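Local coordinates for putative uncharacterized protein (Pyrococcus furiosus, PDB 3V68), which is of unknown function but probably binds double-stranded DNA and carries two DUF2666 regions in one chain, at residues Leu97-Lys102 against Asp238-Asn243; Val36-Ser41 against Pro115-Gly120; Lys187-Tyr192 against Arg223-Glu228. One frame throughout, in Å; residues are numbered along the deposited sequence.

Interaction 1: Leu97-Lys102 against Asp238-Asn243; sequences LVEVAK and DVPSKN
Glu99 and Val100, neighbours on helix 91-110, meet the turn that leads into helix 241-248, so that a helix flank of the first DUF2666 range packs on a helix start of the second. The apolar part is built round Val100. Its CG1, anti to the backbone N (chi1 169°), lies 3.8 Å from CG1 of Val239. The other methyl, CG2, rests against CB of Asn243 at 3.7 Å and more loosely on the ring of Pro240, with CG2 to CG at 4.4 Å. Leu244 adds to the packing on Val100, and helix 160-181 meets Val239 through Ala168.

The polar part is a single direct hydrogen bond with a water beside it. Asn243 ND2 donates to Glu99 OE1 at 2.8 Å, nearly straight at 167°. The two side chains cross at about a right angle: the acceptor lies in the amide plane of Asn243, yet the donor reaches OE1 from above the carboxylate plane. ND2 also donates to the backbone O of Leu96, and OD1 accepts from the water, which together help to fix the amide's rotation. Glu99 OE2 makes a salt bridge with Lys236, leaving OE1 for the amide. One water closes the ring, donating to Asn243 OD1 at 2.7 Å and to Glu99 OE1 at 3.1 Å.

Interaction 2: Val36-Ser41 against Pro115-Gly120; sequences VSNTVS and PIEFPG
Asn38, on helix 26-43, pairs its side-chain amide with the backbone of Phe118 in the loop that follows helix 91-110, taking one bond and giving another to the same residue. OD1 accepts from Phe118 N at 2.9 Å, in the carbonyl plane and on a lone pair, though the bond is bent, with an N-H...O angle of 135°. ND2 donates to Phe118 O at 2.8 Å and is much straighter, 163°; the acceptor lies close to the amide plane, while the donor stands above the plane of the Phe118 carbonyl. ND2 has a second acceptor in Gly121 O, and both ends of the buried amide are thereby satisfied. With CG anti to its own carbonyl carbon (chi1 -65°), the amide leans out from the helix to the loop, where OD1 also comes within 3.3 Å of Glu117 CB and sits at the edge of the Phe118 ring.

A water bridges the helix backbone and the Glu117 carboxylate, donating to Asn38 O at 2.9 Å and to Glu117 OE2 at 2.8 Å. Inside the helix, Ser37 O takes two donors from opposite faces of its plane, Ser41 N and Ser41 OG, the latter at 2.9 Å. Ser37 OG lies 3.8 Å from Phe118 CD2.

This is a helix side chain pairing with the backbone of an irregular loop, and it joins helix 26-43 to the chain that leaves helix 91-110. Helix 219-231 reaches the loop with Arg223 and Arg227, which bond to the carbonyls of Glu117 and Ile116, while Asn171 of helix 160-181 packs against Ser41.

Interaction 3: Lys187-Tyr192 against Arg223-Glu228; sequences KKIVEY and RYAARE
Ile189 and Val190 meet Glu228 where helices 186-192 and 219-231 pack together, running in broadly the same direction: the short segments cross at -40°, with their axes 9.5 Å apart at closest approach. This is helix-helix packing within the second DUF2666 range.

Ile189 points toward the other helix and splits its two branches over it. CG2, anti to the backbone N, settles over the backbone at Ala225, 3.7 Å from its CA, and also touches Glu228 CB at 3.8 Å. The small side chain of Ala225 permits this close approach. The longer branch crosses Tyr224 obliquely, and its CD1 meets the tyrosine CB at 3.8 Å. The phenol of Tyr224 leads away from the contact, its OH bonded to the backbone O of Val175 on helix 160-181.

Glu228 and Ile189 slide past each other in opposite directions. The glutamate leaves with CG anti to the backbone N (chi1 -175°) and then bends at chi2 (62°), which lays its carboxylate alongside Val190. OE1 lies 3.8 Å from Val190 CG2, and OE2 stands 4.0 Å from CG1 of the same valine. Shortening Glu228 to an alanine is likely to strip Val190 of the carboxylate lying against it and to leave Lys232 without its salt-bridge mate.

No hydrogen bond joins the two segments. Their grip therefore comes from apolar branches and the aliphatic stem of Glu228, and the carboxylate touches Val190 only by van der Waals contact while its charge is met by Lys232, further along the same chain. Between these two segments the contact is thus one of apolar packing, with the one charged group in it paired outside.

In the fold
From the N terminus, the chain passes through two strands into helix 26-43, and interaction 2 closes the first loop when 115-120 returns to that helix. Before it closes, helix 91-110 has already opened interaction 1, so the two contacts cross; interaction 1 ends only at 238-243, near the C terminus. Interaction 3 lies wholly inside that long loop and follows interaction 2 in series. Interactions 2 and 3 touch through Arg223 and Arg227, while a salt bridge from Arg227 to Asp238 joins interactions 3 and 1. Interaction 1 ties the two DUF2666 ranges together directly, whereas interactions 2 and 3 each stay within one range.

Interaction 1: Leu97-Lys102 against Asp238-Asn243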
loop_
_atom_site.group_PDB
_atom_site.type_symbol
_atom_site.label_atom_id
_atom_site.label_comp_id
_atom_site.label_asym_id
_atom_site.label_seq_id
_atom_site.Cartn_x
_atom_site.Cartn_y
_atom_site.Cartn_z
ATOM N N LEU A 97 -10.265 -11.209 3.341
ATOM C CA LEU A 97 -9.298 -11.501 2.281
ATOM C C LEU A 97 -9.686 -10.883 0.940
ATOM O O LEU A 97 -8.812 -10.446 0.185
ATOM C CB LEU A 97 -9.072 -13.009 2.144
ATOM C CG LEU A 97 -8.393 -13.697 3.334
ATOM C CD1 LEU A 97 -8.545 -15.210 3.233
ATOM C CD2 LEU A 97 -6.919 -13.306 3.438
ATOM N N VAL A 98 -10.985 -10.837 0.648
ATOM C CA VAL A 98 -11.486 -10.157 -0.552
ATOM C C VAL A 98 -11.088 -8.677 -0.563
ATOM O O VAL A 98 -10.668 -8.153 -1.593
ATOM C CB VAL A 98 -13.023 -10.336 -0.735
ATOM C CG1 VAL A 98 -13.581 -9.360 -1.765
ATOM C CG2 VAL A 98 -13.340 -11.765 -1.158
ATOM N N GLU A 99 -11.194 -8.015 0.587
ATOM C CA GLU A 99 -10.795 -6.613 0.675
ATOM C C GLU A 99 -9.291 -6.420 0.423
ATOM O O GLU A 99 -8.883 -5.460 -0.245
ATOM C CB GLU A 99 -11.205 -6.007 2.018
ATOM C CG GLU A 99 -11.096 -4.484 2.039
ATOM C CD GLU A 99 -11.480 -3.859 3.367
ATOM O OE1 GLU A 99 -11.665 -4.590 4.366
ATOM O OE2 GLU A 99 -11.592 -2.616 3.405
ATOM N N VAL A 100 -8.483 -7.342 0.944
ATOM C CA VAL A 100 -7.041 -7.354 0.688
ATOM C C VAL A 100 -6.748 -7.526 -0.805
ATOM O O VAL A 100 -5.981 -6.750 -1.380
ATOM C CB VAL A 100 -6.330 -8.449 1.520
ATOM C CG1 VAL A 100 -4.872 -8.647 1.070
ATOM C CG2 VAL A 100 -6.387 -8.085 2.995
ATOM N N ALA A 101 -7.369 -8.533 -1.421
ATOM C CA ALA A 101 -7.204 -8.795 -2.855
ATOM C C ALA A 101 -7.625 -7.593 -3.690
ATOM O O ALA A 101 -6.947 -7.223 -4.653
ATOM C CB ALA A 101 -7.992 -10.036 -3.268
ATOM N N LYS A 102 -8.737 -6.972 -3.303
ATOM C CA LYS A 102 -9.246 -5.781 -3.981
ATOM C C LYS A 102 -8.242 -4.628 -3.923
ATOM O O LYS A 102 -8.057 -3.920 -4.905
ATOM C CB LYS A 102 -10.579 -5.361 -3.363
ATOM C CG LYS A 102 -11.360 -4.319 -4.142
ATOM C CD LYS A 102 -12.640 -4.003 -3.386
ATOM C CE LYS A 102 -13.321 -2.764 -3.917
ATOM N NZ LYS A 102 -14.560 -2.461 -3.146
ATOM N N ASP A 238 -3.645 0.860 -0.428
ATOM C CA ASP A 238 -2.761 0.347 0.619
ATOM C C ASP A 238 -3.457 -0.846 1.277
ATOM O O ASP A 238 -4.578 -0.713 1.770
ATOM C CB ASP A 238 -2.431 1.448 1.648
ATOM C CG ASP A 238 -1.778 2.678 1.014
ATOM O OD1 ASP A 238 -0.840 2.507 0.202
ATOM O OD2 ASP A 238 -2.196 3.823 1.330
ATOM N N VAL A 239 -2.805 -2.010 1.256
ATOM C CA VAL A 239 -3.357 -3.240 1.851
ATOM C C VAL A 239 -3.606 -3.052 3.356
ATOM O O VAL A 239 -2.696 -2.665 4.085
ATOM C CB VAL A 239 -2.425 -4.462 1.618
ATOM C CG1 VAL A 239 -2.882 -5.668 2.439
ATOM C CG2 VAL A 239 -2.353 -4.809 0.131
ATOM N N PRO A 240 -4.850 -3.304 3.820
ATOM C CA PRO A 240 -5.128 -3.160 5.249
ATOM C C PRO A 240 -4.534 -4.312 6.064
ATOM O O PRO A 240 -5.020 -5.451 5.995
ATOM C CB PRO A 240 -6.661 -3.146 5.305
ATOM C CG PRO A 240 -7.090 -3.923 4.115
ATOM C CD PRO A 240 -6.058 -3.661 3.051
ATOM N N SER A 241 -3.477 -4.017 6.821
ATOM C CA SER A 241 -2.773 -5.050 7.579
ATOM C C SER A 241 -3.693 -5.708 8.605
ATOM O O SER A 241 -3.556 -6.896 8.882
ATOM C CB SER A 241 -1.533 -4.483 8.279
ATOM O OG SER A 241 -1.902 -3.641 9.356
ATOM N N LYS A 242 -4.629 -4.932 9.149
ATOM C CA LYS A 242 -5.549 -5.447 10.166
ATOM C C LYS A 242 -6.378 -6.628 9.652
ATOM O O LYS A 242 -6.696 -7.534 10.416
ATOM C CB LYS A 242 -6.428 -4.339 10.766
ATOM C CG LYS A 242 -7.482 -3.715 9.854
ATOM C CD LYS A 242 -8.311 -2.704 10.635
ATOM C CE LYS A 242 -9.554 -2.264 9.881
ATOM N NZ LYS A 242 -10.432 -1.414 10.738
ATOM N N ASN A 243 -6.710 -6.624 8.361
ATOM C CA ASN A 243 -7.445 -7.748 7.771
ATOM C C ASN A 243 -6.650 -9.045 7.861
ATOM O O ASN A 243 -7.197 -10.102 8.175
ATOM C CB ASN A 243 -7.824 -7.465 6.315
ATOM C CG ASN A 243 -8.873 -6.378 6.178
ATOM O OD1 ASN A 243 -8.885 -5.407 6.937
ATOM N ND2 ASN A 243 -9.750 -6.524 5.187
HETATM O O HOH W 1 -10.017 -3.032 6.522
#

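Interaction 2: Val36-Ser41 against Pro115-Gly120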
loop_
_atom_site.group_PDB
_atom_site.type_symbol
_atom_site.label_atom_id
_atom_site.label_comp_id
_atom_site.label_asym_id
_atom_site.label_seq_id
_atom_site.Cartn_x
_atom_site.Cartn_y
_atom_site.Cartn_z
ATOM N N VAL A 36 10.304 2.997 0.633
ATOM C CA VAL A 36 9.893 1.842 1.429
ATOM C C VAL A 36 8.456 1.437 1.092
ATOM O O VAL A 36 8.185 0.261 0.840
ATOM C CB VAL A 36 10.062 2.114 2.940
ATOM C CG1 VAL A 36 9.366 1.046 3.770
ATOM C CG2 VAL A 36 11.542 2.187 3.305
ATOM N N SER A 37 7.550 2.415 1.069
ATOM C CA SER A 37 6.149 2.162 0.725
ATOM C C SER A 37 6.029 1.493 -0.646
ATOM O O SER A 37 5.354 0.473 -0.789
ATOM C CB SER A 37 5.344 3.465 0.752
ATOM O OG SER A 37 4.052 3.278 0.192
ATOM N N ASN A 38 6.699 2.053 -1.649
ATOM C CA ASN A 38 6.646 1.495 -3.002
ATOM C C ASN A 38 7.183 0.063 -3.043
ATOM O O ASN A 38 6.607 -0.813 -3.700
ATOM C CB ASN A 38 7.452 2.366 -3.973
ATOM C CG ASN A 38 6.869 3.761 -4.148
ATOM O OD1 ASN A 38 5.698 4.013 -3.852
ATOM N ND2 ASN A 38 7.696 4.682 -4.635
ATOM N N THR A 39 8.270 -0.162 -2.313
ATOM C CA THR A 39 8.959 -1.454 -2.290
ATOM C C THR A 39 8.125 -2.535 -1.616
ATOM O O THR A 39 7.897 -3.597 -2.200
ATOM C CB THR A 39 10.334 -1.331 -1.614
ATOM O OG1 THR A 39 11.085 -0.311 -2.282
ATOM C CG2 THR A 39 11.110 -2.651 -1.693
ATOM N N VAL A 40 7.667 -2.275 -0.395
ATOM C CA VAL A 40 6.913 -3.299 0.326
ATOM C C VAL A 40 5.566 -3.580 -0.335
ATOM O O VAL A 40 5.118 -4.729 -0.376
ATOM C CB VAL A 40 6.781 -3.012 1.841
ATOM C CG1 VAL A 40 8.160 -2.859 2.470
ATOM C CG2 VAL A 40 5.921 -1.778 2.118
ATOM N N SER A 41 4.937 -2.544 -0.883
ATOM C CA SER A 41 3.648 -2.718 -1.557
ATOM C C SER A 41 3.781 -3.608 -2.786
ATOM O O SER A 41 2.897 -4.415 -3.068
ATOM C CB SER A 41 3.050 -1.372 -1.943
ATOM O OG SER A 41 2.699 -0.629 -0.790
ATOM N N PRO A 115 -1.393 9.130 -9.240
ATOM C CA PRO A 115 -0.223 9.098 -8.368
ATOM C C PRO A 115 -0.486 8.227 -7.132
ATOM O O PRO A 115 -0.801 8.731 -6.047
ATOM C CB PRO A 115 -0.016 10.571 -8.000
ATOM C CG PRO A 115 -1.384 11.160 -8.066
ATOM C CD PRO A 115 -2.088 10.432 -9.179
ATOM N N ILE A 116 -0.366 6.919 -7.332
ATOM C CA ILE A 116 -0.618 5.919 -6.299
ATOM C C ILE A 116 0.675 5.620 -5.541
ATOM O O ILE A 116 0.736 5.745 -4.312
ATOM C CB ILE A 116 -1.189 4.614 -6.922
ATOM C CG1 ILE A 116 -2.526 4.871 -7.646
ATOM C CG2 ILE A 116 -1.312 3.512 -5.871
ATOM C CD1 ILE A 116 -3.589 5.602 -6.809
ATOM N N GLU A 117 1.705 5.221 -6.280
ATOM C CA GLU A 117 3.038 5.110 -5.713
ATOM C C GLU A 117 3.539 6.504 -5.358
ATOM O O GLU A 117 3.197 7.487 -6.015
ATOM C CB GLU A 117 3.996 4.431 -6.694
ATOM C CG GLU A 117 3.650 2.964 -6.943
ATOM C CD GLU A 117 4.666 2.247 -7.813
ATOM O OE1 GLU A 117 4.960 2.727 -8.932
ATOM O OE2 GLU A 117 5.166 1.190 -7.383
ATOM N N PHE A 118 4.328 6.577 -4.298
ATOM C CA PHE A 118 5.002 7.811 -3.926
ATOM C C PHE A 118 6.215 8.051 -4.818
ATOM O O PHE A 118 6.645 7.144 -5.526
ATOM C CB PHE A 118 5.393 7.751 -2.449
ATOM C CG PHE A 118 4.225 7.868 -1.524
ATOM C CD1 PHE A 118 3.850 9.108 -1.017
ATOM C CD2 PHE A 118 3.479 6.743 -1.173
ATOM C CE1 PHE A 118 2.748 9.231 -0.164
ATOM C CE2 PHE A 118 2.379 6.862 -0.321
ATOM C CZ PHE A 118 2.018 8.105 0.177
ATOM N N PRO A 119 6.759 9.280 -4.807
ATOM C CA PRO A 119 7.927 9.571 -5.633
ATOM C C PRO A 119 9.102 8.659 -5.309
ATOM O O PRO A 119 9.221 8.175 -4.183
ATOM C CB PRO A 119 8.279 11.009 -5.238
ATOM C CG PRO A 119 6.996 11.586 -4.783
ATOM C CD PRO A 119 6.317 10.471 -4.060
ATOM N N GLY A 120 9.939 8.396 -6.306
ATOM C CA GLY A 120 11.256 7.803 -6.051
ATOM C C GLY A 120 11.450 6.347 -6.416
ATOM O O GLY A 120 12.565 5.831 -6.312
HETATM O O HOH W 2 4.205 -0.280 -5.230
#

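Interaction 3: Lys187-Tyr192 against Arg223-Glu228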
loop_
_atom_site.group_PDB
_atom_site.type_symbol
_atom_site.label_atom_id
_atom_site.label_comp_id
_atom_site.label_asym_id
_atom_site.label_seq_id
_atom_site.Cartn_x
_atom_site.Cartn_y
_atom_site.Cartn_z
ATOM N N LYS A 187 -6.080 17.152 6.622
ATOM C CA LYS A 187 -7.404 17.632 7.020
ATOM C C LYS A 187 -8.038 18.438 5.887
ATOM O O LYS A 187 -9.217 18.245 5.563
ATOM C CB LYS A 187 -7.318 18.467 8.304
ATOM C CG LYS A 187 -8.644 19.060 8.756
ATOM C CD LYS A 187 -8.469 19.917 10.010
ATOM C CE LYS A 187 -9.556 20.980 10.110
ATOM N NZ LYS A 187 -9.458 21.997 9.018
ATOM N N LYS A 188 -7.251 19.326 5.285
ATOM C CA LYS A 188 -7.700 20.131 4.146
ATOM C C LYS A 188 -8.087 19.245 2.960
ATOM O O LYS A 188 -9.079 19.503 2.271
ATOM C CB LYS A 188 -6.602 21.111 3.724
ATOM C CG LYS A 188 -7.095 22.403 3.083
ATOM C CD LYS A 188 -7.651 23.356 4.136
ATOM C CE LYS A 188 -7.446 24.817 3.760
ATOM N NZ LYS A 188 -6.057 25.279 4.069
ATOM N N ILE A 189 -7.295 18.198 2.733
ATOM C CA ILE A 189 -7.567 17.248 1.658
ATOM C C ILE A 189 -8.889 16.514 1.896
ATOM O O ILE A 189 -9.675 16.323 0.965
ATOM C CB ILE A 189 -6.384 16.254 1.461
ATOM C CG1 ILE A 189 -5.173 16.998 0.887
ATOM C CG2 ILE A 189 -6.789 15.093 0.547
ATOM C CD1 ILE A 189 -3.876 16.217 0.901
ATOM N N VAL A 190 -9.132 16.099 3.138
ATOM C CA VAL A 190 -10.398 15.446 3.469
ATOM C C VAL A 190 -11.562 16.383 3.153
ATOM O O VAL A 190 -12.532 15.991 2.499
ATOM C CB VAL A 190 -10.445 14.989 4.947
ATOM C CG1 VAL A 190 -11.865 14.579 5.353
ATOM C CG2 VAL A 190 -9.470 13.841 5.175
ATOM N N GLU A 191 -11.446 17.633 3.587
ATOM C CA GLU A 191 -12.533 18.587 3.389
ATOM C C GLU A 191 -12.738 18.955 1.922
ATOM O O GLU A 191 -13.859 19.175 1.486
ATOM C CB GLU A 191 -12.340 19.813 4.277
ATOM C CG GLU A 191 -12.573 19.460 5.736
ATOM C CD GLU A 191 -12.265 20.575 6.699
ATOM O OE1 GLU A 191 -12.308 21.764 6.304
ATOM O OE2 GLU A 191 -12.002 20.252 7.880
ATOM N N TYR A 192 -11.650 18.973 1.157
ATOM C CA TYR A 192 -11.712 19.211 -0.283
ATOM C C TYR A 192 -12.682 18.253 -0.997
ATOM O O TYR A 192 -13.423 18.664 -1.895
ATOM C CB TYR A 192 -10.298 19.086 -0.858
ATOM C CG TYR A 192 -10.146 19.393 -2.330
ATOM C CD1 TYR A 192 -10.081 18.365 -3.267
ATOM C CD2 TYR A 192 -10.024 20.707 -2.779
ATOM C CE1 TYR A 192 -9.920 18.632 -4.618
ATOM C CE2 TYR A 192 -9.858 20.987 -4.133
ATOM C CZ TYR A 192 -9.811 19.945 -5.042
ATOM O OH TYR A 192 -9.649 20.208 -6.377
ATOM N N ARG A 223 -0.568 12.440 -3.716
ATOM C CA ARG A 223 -0.740 11.030 -3.335
ATOM C C ARG A 223 -1.863 10.859 -2.319
ATOM O O ARG A 223 -2.583 9.859 -2.346
ATOM C CB ARG A 223 0.551 10.425 -2.765
ATOM C CG ARG A 223 1.463 9.767 -3.790
ATOM C CD ARG A 223 2.176 10.810 -4.633
ATOM N NE ARG A 223 2.875 10.198 -5.753
ATOM C CZ ARG A 223 3.515 10.872 -6.703
ATOM N NH1 ARG A 223 3.560 12.201 -6.683
ATOM N NH2 ARG A 223 4.112 10.204 -7.683
ATOM N N TYR A 224 -2.005 11.836 -1.428
ATOM C CA TYR A 224 -3.058 11.787 -0.419
ATOM C C TYR A 224 -4.401 12.212 -0.997
ATOM O O TYR A 224 -5.436 11.659 -0.632
ATOM C CB TYR A 224 -2.657 12.600 0.817
ATOM C CG TYR A 224 -1.494 11.950 1.523
ATOM C CD1 TYR A 224 -1.704 10.886 2.397
ATOM C CD2 TYR A 224 -0.184 12.353 1.268
ATOM C CE1 TYR A 224 -0.633 10.256 3.028
ATOM C CE2 TYR A 224 0.892 11.731 1.889
ATOM C CZ TYR A 224 0.656 10.692 2.765
ATOM O OH TYR A 224 1.722 10.085 3.369
ATOM N N ALA A 225 -4.375 13.161 -1.930
ATOM C CA ALA A 225 -5.581 13.543 -2.645
ATOM C C ALA A 225 -6.117 12.371 -3.459
ATOM O O ALA A 225 -7.320 12.128 -3.467
ATOM C CB ALA A 225 -5.326 14.756 -3.526
ATOM N N ALA A 226 -5.225 11.629 -4.124
ATOM C CA ALA A 226 -5.659 10.440 -4.855
ATOM C C ALA A 226 -6.287 9.405 -3.925
ATOM O O ALA A 226 -7.340 8.847 -4.234
ATOM C CB ALA A 226 -4.506 9.833 -5.641
ATOM N N ARG A 227 -5.650 9.164 -2.783
ATOM C CA ARG A 227 -6.170 8.208 -1.811
ATOM C C ARG A 227 -7.529 8.652 -1.272
ATOM O O ARG A 227 -8.436 7.835 -1.133
ATOM C CB ARG A 227 -5.170 8.000 -0.679
ATOM C CG ARG A 227 -4.026 7.090 -1.090
ATOM C CD ARG A 227 -2.834 7.211 -0.159
ATOM N NE ARG A 227 -1.906 6.104 -0.385
ATOM C CZ ARG A 227 -1.052 6.029 -1.403
ATOM N NH1 ARG A 227 -0.977 7.008 -2.303
ATOM N NH2 ARG A 227 -0.270 4.969 -1.522
ATOM N N GLU A 228 -7.668 9.942 -0.973
ATOM C CA GLU A 228 -8.940 10.465 -0.484
ATOM C C GLU A 228 -10.046 10.322 -1.526
ATOM O O GLU A 228 -11.161 9.906 -1.198
ATOM C CB GLU A 228 -8.799 11.920 -0.025
ATOM C CG GLU A 228 -10.067 12.512 0.614
ATOM C CD GLU A 228 -10.516 11.808 1.889
ATOM O OE1 GLU A 228 -9.708 11.100 2.524
ATOM O OE2 GLU A 228 -11.691 11.989 2.271
#